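Local coordinates for protein GH18329p (Drosophila melanogaster, PDB 5YGC) that takes part in piRNA metabolism that represses transposons in the germline, and binds the N-terminal tail of Piwi through its extended Tudor domain, at residues M5-S10 with F18-I23. Numbering follows the deposited sequence.
Sequences MEVYVS and FWVQLI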
ATOM      1  N   MET A   5      17.522  -4.951   4.036  1.00 25.46           N
ATOM      2  CA  MET A   5      16.682  -5.295   2.894  1.00 26.53           C
ATOM      3  C   MET A   5      16.289  -4.032   2.123  1.00 25.00           C
ATOM      4  O   MET A   5      15.750  -3.091   2.698  1.00 25.27           O
ATOM      5  CB  MET A   5      15.416  -6.033   3.351  1.00 23.47           C
ATOM      6  CG  MET A   5      15.650  -7.318   4.123  1.00 28.39           C
ATOM      7  SD  MET A   5      14.065  -7.970   4.721  1.00 38.41           S
ATOM      8  CE  MET A   5      13.676  -6.817   6.038  1.00 30.15           C
ATOM      9  N   GLU A   6      16.554  -4.009   0.827  1.00 23.96           N
ATOM     10  CA  GLU A   6      16.177  -2.854   0.027  1.00 28.76           C
ATOM     11  C   GLU A   6      14.670  -2.851  -0.250  1.00 25.94           C
ATOM     12  O   GLU A   6      14.134  -3.826  -0.776  1.00 24.87           O
ATOM     13  CB  GLU A   6      16.967  -2.834  -1.286  1.00 29.66           C
ATOM     14  CG  GLU A   6      18.471  -2.680  -1.079  1.00 35.57           C
ATOM     15  CD  GLU A   6      19.219  -2.467  -2.386  1.00 47.82           C
ATOM     16  OE1 GLU A   6      18.706  -2.893  -3.443  1.00 47.14           O
ATOM     17  OE2 GLU A   6      20.316  -1.870  -2.354  1.00 55.23           O
ATOM     18  N   VAL A   7      13.998  -1.760   0.119  1.00 24.06           N
ATOM     19  CA  VAL A   7      12.557  -1.650  -0.060  1.00 23.54           C
ATOM     20  C   VAL A   7      12.135  -0.293  -0.602  1.00 27.33           C
ATOM     21  O   VAL A   7      12.871   0.694  -0.474  1.00 26.74           O
ATOM     22  CB  VAL A   7      11.776  -1.859   1.270  1.00 21.86           C
ATOM     23  CG1 VAL A   7      12.095  -3.205   1.892  1.00 24.59           C
ATOM     24  CG2 VAL A   7      12.071  -0.724   2.246  1.00 20.59           C
ATOM     25  N   TYR A   8      10.936  -0.256  -1.189  1.00 23.90           N
ATOM     26  CA  TYR A   8      10.188   0.992  -1.323  1.00 24.84           C
ATOM     27  C   TYR A   8       9.026   1.052  -0.325  1.00 26.06           C
ATOM     28  O   TYR A   8       8.319   0.061  -0.150  1.00 25.30           O
ATOM     29  CB  TYR A   8       9.591   1.143  -2.721  1.00 28.13           C
ATOM     30  CG  TYR A   8      10.561   1.100  -3.867  1.00 29.63           C
ATOM     31  CD1 TYR A   8      11.588   2.031  -3.973  1.00 28.80           C
ATOM     32  CD2 TYR A   8      10.426   0.147  -4.863  1.00 29.26           C
ATOM     33  CE1 TYR A   8      12.466   1.997  -5.038  1.00 29.61           C
ATOM     34  CE2 TYR A   8      11.302   0.102  -5.933  1.00 32.16           C
ATOM     35  CZ  TYR A   8      12.312   1.030  -6.017  1.00 34.27           C
ATOM     36  OH  TYR A   8      13.187   0.986  -7.077  1.00 37.89           O
ATOM     37  N   VAL A   9       8.796   2.216   0.278  1.00 19.21           N
ATOM     38  CA  VAL A   9       7.531   2.464   0.954  1.00 21.22           C
ATOM     39  C   VAL A   9       6.513   2.892  -0.116  1.00 26.24           C
ATOM     40  O   VAL A   9       6.631   3.964  -0.723  1.00 23.39           O
ATOM     41  CB  VAL A   9       7.666   3.526   2.065  1.00 24.58           C
ATOM     42  CG1 VAL A   9       6.271   3.900   2.663  1.00 18.99           C
ATOM     43  CG2 VAL A   9       8.622   3.019   3.150  1.00 22.25           C
ATOM     44  N   SER A  10       5.526   2.035  -0.357  1.00 22.22           N
ATOM     45  CA  SER A  10       4.639   2.219  -1.485  1.00 22.41           C
ATOM     46  C   SER A  10       3.334   2.922  -1.088  1.00 28.44           C
ATOM     47  O   SER A  10       2.684   3.552  -1.923  1.00 25.19           O
ATOM     48  CB  SER A  10       4.360   0.868  -2.142  1.00 24.24           C
ATOM     49  OG  SER A  10       3.968  -0.114  -1.190  1.00 23.27           O
ATOM     50  N   PHE A  18       1.993   1.172   7.380  1.00 22.29           N
ATOM     51  CA  PHE A  18       2.396   1.522   6.025  1.00 23.26           C
ATOM     52  C   PHE A  18       2.800   0.257   5.303  1.00 24.68           C
ATOM     53  O   PHE A  18       2.855  -0.807   5.911  1.00 25.78           O
ATOM     54  CB  PHE A  18       3.548   2.528   6.039  1.00 21.28           C
ATOM     55  CG  PHE A  18       4.790   2.024   6.744  1.00 24.13           C
ATOM     56  CD1 PHE A  18       4.904   2.106   8.125  1.00 22.76           C
ATOM     57  CD2 PHE A  18       5.845   1.489   6.021  1.00 25.70           C
ATOM     58  CE1 PHE A  18       6.057   1.663   8.778  1.00 24.75           C
ATOM     59  CE2 PHE A  18       6.991   1.056   6.653  1.00 22.32           C
ATOM     60  CZ  PHE A  18       7.098   1.140   8.039  1.00 23.91           C
ATOM     61  N   TRP A  19       3.111   0.370   4.015  1.00 22.06           N
ATOM     62  CA  TRP A  19       3.380  -0.804   3.205  1.00 22.92           C
ATOM     63  C   TRP A  19       4.680  -0.660   2.459  1.00 21.76           C
ATOM     64  O   TRP A  19       4.983   0.413   1.946  1.00 23.23           O
ATOM     65  CB  TRP A  19       2.250  -1.042   2.199  1.00 23.63           C
ATOM     66  CG  TRP A  19       0.977  -1.453   2.824  1.00 23.34           C
ATOM     67  CD1 TRP A  19       0.490  -2.736   2.945  1.00 24.75           C
ATOM     68  CD2 TRP A  19      -0.007  -0.593   3.410  1.00 22.48           C
ATOM     69  NE1 TRP A  19      -0.728  -2.713   3.594  1.00 24.11           N
ATOM     70  CE2 TRP A  19      -1.056  -1.409   3.879  1.00 24.03           C
ATOM     71  CE3 TRP A  19      -0.092   0.798   3.592  1.00 23.28           C
ATOM     72  CZ2 TRP A  19      -2.178  -0.891   4.518  1.00 21.33           C
ATOM     73  CZ3 TRP A  19      -1.217   1.315   4.227  1.00 26.45           C
ATOM     74  CH2 TRP A  19      -2.247   0.472   4.674  1.00 24.43           C
ATOM     75  N   VAL A  20       5.443  -1.747   2.391  1.00 23.17           N
ATOM     76  CA  VAL A  20       6.685  -1.734   1.628  1.00 21.66           C
ATOM     77  C   VAL A  20       6.629  -2.746   0.503  1.00 25.25           C
ATOM     78  O   VAL A  20       5.849  -3.698   0.553  1.00 24.23           O
ATOM     79  CB  VAL A  20       7.914  -2.030   2.503  1.00 22.14           C
ATOM     80  CG1 VAL A  20       7.970  -1.054   3.677  1.00 20.89           C
ATOM     81  CG2 VAL A  20       7.882  -3.462   3.005  1.00 20.84           C
ATOM     82  N   GLN A  21       7.439  -2.503  -0.524  1.00 22.79           N
ATOM     83  CA  GLN A  21       7.671  -3.463  -1.579  1.00 24.20           C
ATOM     84  C   GLN A  21       9.138  -3.854  -1.550  1.00 26.56           C
ATOM     85  O   GLN A  21      10.002  -3.001  -1.335  1.00 24.28           O
ATOM     86  CB  GLN A  21       7.306  -2.880  -2.938  1.00 27.52           C
ATOM     87  CG  GLN A  21       5.870  -2.386  -3.050  1.00 25.00           C
ATOM     88  CD  GLN A  21       5.682  -1.557  -4.301  1.00 25.85           C
ATOM     89  OE1 GLN A  21       6.611  -0.876  -4.749  1.00 26.84           O
ATOM     90  NE2 GLN A  21       4.489  -1.604  -4.873  1.00 26.15           N
ATOM     91  N   LEU A  22       9.416  -5.139  -1.742  1.00 24.40           N
ATOM     92  CA  LEU A  22      10.796  -5.608  -1.810  1.00 29.98           C
ATOM     93  C   LEU A  22      11.395  -5.302  -3.167  1.00 33.22           C
ATOM     94  O   LEU A  22      10.808  -5.621  -4.204  1.00 31.74           O
ATOM     95  CB  LEU A  22      10.888  -7.110  -1.547  1.00 29.82           C
ATOM     96  CG  LEU A  22      11.027  -7.525  -0.088  1.00 33.04           C
ATOM     97  CD1 LEU A  22      12.205  -6.803   0.531  1.00 37.40           C
ATOM     98  CD2 LEU A  22       9.766  -7.219   0.686  1.00 38.92           C
ATOM     99  N   ILE A  23      12.571  -4.689  -3.157  1.00 27.98           N
ATOM    100  CA  ILE A  23      13.289  -4.391  -4.391  1.00 31.23           C
ATOM    101  C   ILE A  23      14.066  -5.627  -4.840  1.00 33.09           C
ATOM    102  O   ILE A  23      14.708  -6.300  -4.034  1.00 28.95           O
ATOM    103  CB  ILE A  23      14.231  -3.185  -4.194  1.00 30.88           C
ATOM    104  CG1 ILE A  23      13.387  -1.923  -3.960  1.00 26.68           C
ATOM    105  CG2 ILE A  23      15.169  -3.003  -5.398  1.00 29.79           C
ATOM    106  CD1 ILE A  23      14.171  -0.716  -3.508  1.00 25.62           C
TER
HETATM  107  O   HOH W   1      14.919  -6.397  -1.442  1.00 26.25           O
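Ile23 lies across one face of the Tyr8 ring where strands 5-12 and 17-22 pair as an antiparallel beta hairpin in the extended Tudor domain, Ile23 following directly after the second. Followed outward, Ile23 CB rests against Glu6 O and faces Glu6 CB at 4.0 Å. Its CG2 branch nears Glu6 OE1, whereas CG1, anti to the carbonyl carbon (chi1 -67°), runs in over the ring to Tyr8 CE2 at 3.5 Å. CD1 ends above the ring centre, 3.6 Å from the Tyr8 centroid, a CH-pi contact, and also touches the carbonyl carbon Val7 C. With Tyr8 replaced by an alanine, Ile23 CG1 and CD1 would probably lose the flat surface they lie on. In the backbone, Tyr8 and Gln21 form a hydrogen-bonded pair, with Gln21 N to Tyr8 O at 2.7 Å and Tyr8 N to Gln21 O returning the bond. Ile23 N binds Glu6 O at 3.0 Å; a water donates to that same oxygen and to Ile23 O, so Glu6 O accepts twice. At the other end Ser10 N donates a hydrogen bond to Trp19 O, and Ser10 CB packs on the Gln21 amide carbon CD at 3.5 Å. The polar tips of these two look beyond the hairpin: Ser10 OG binds Tyr98 O and Gln21 NE2 binds Asp97 O. On the face opposite Tyr8 and Gln21, Val7 CG1 meets Leu22 CD1 at 3.8 Å, beside Val20 and Val9. There strand 162-170 flanks Val7 and Val9, strand 124-128 flanks Val20, and Phe18 reaches strand 189-195 and Phe150 of helix 144-154.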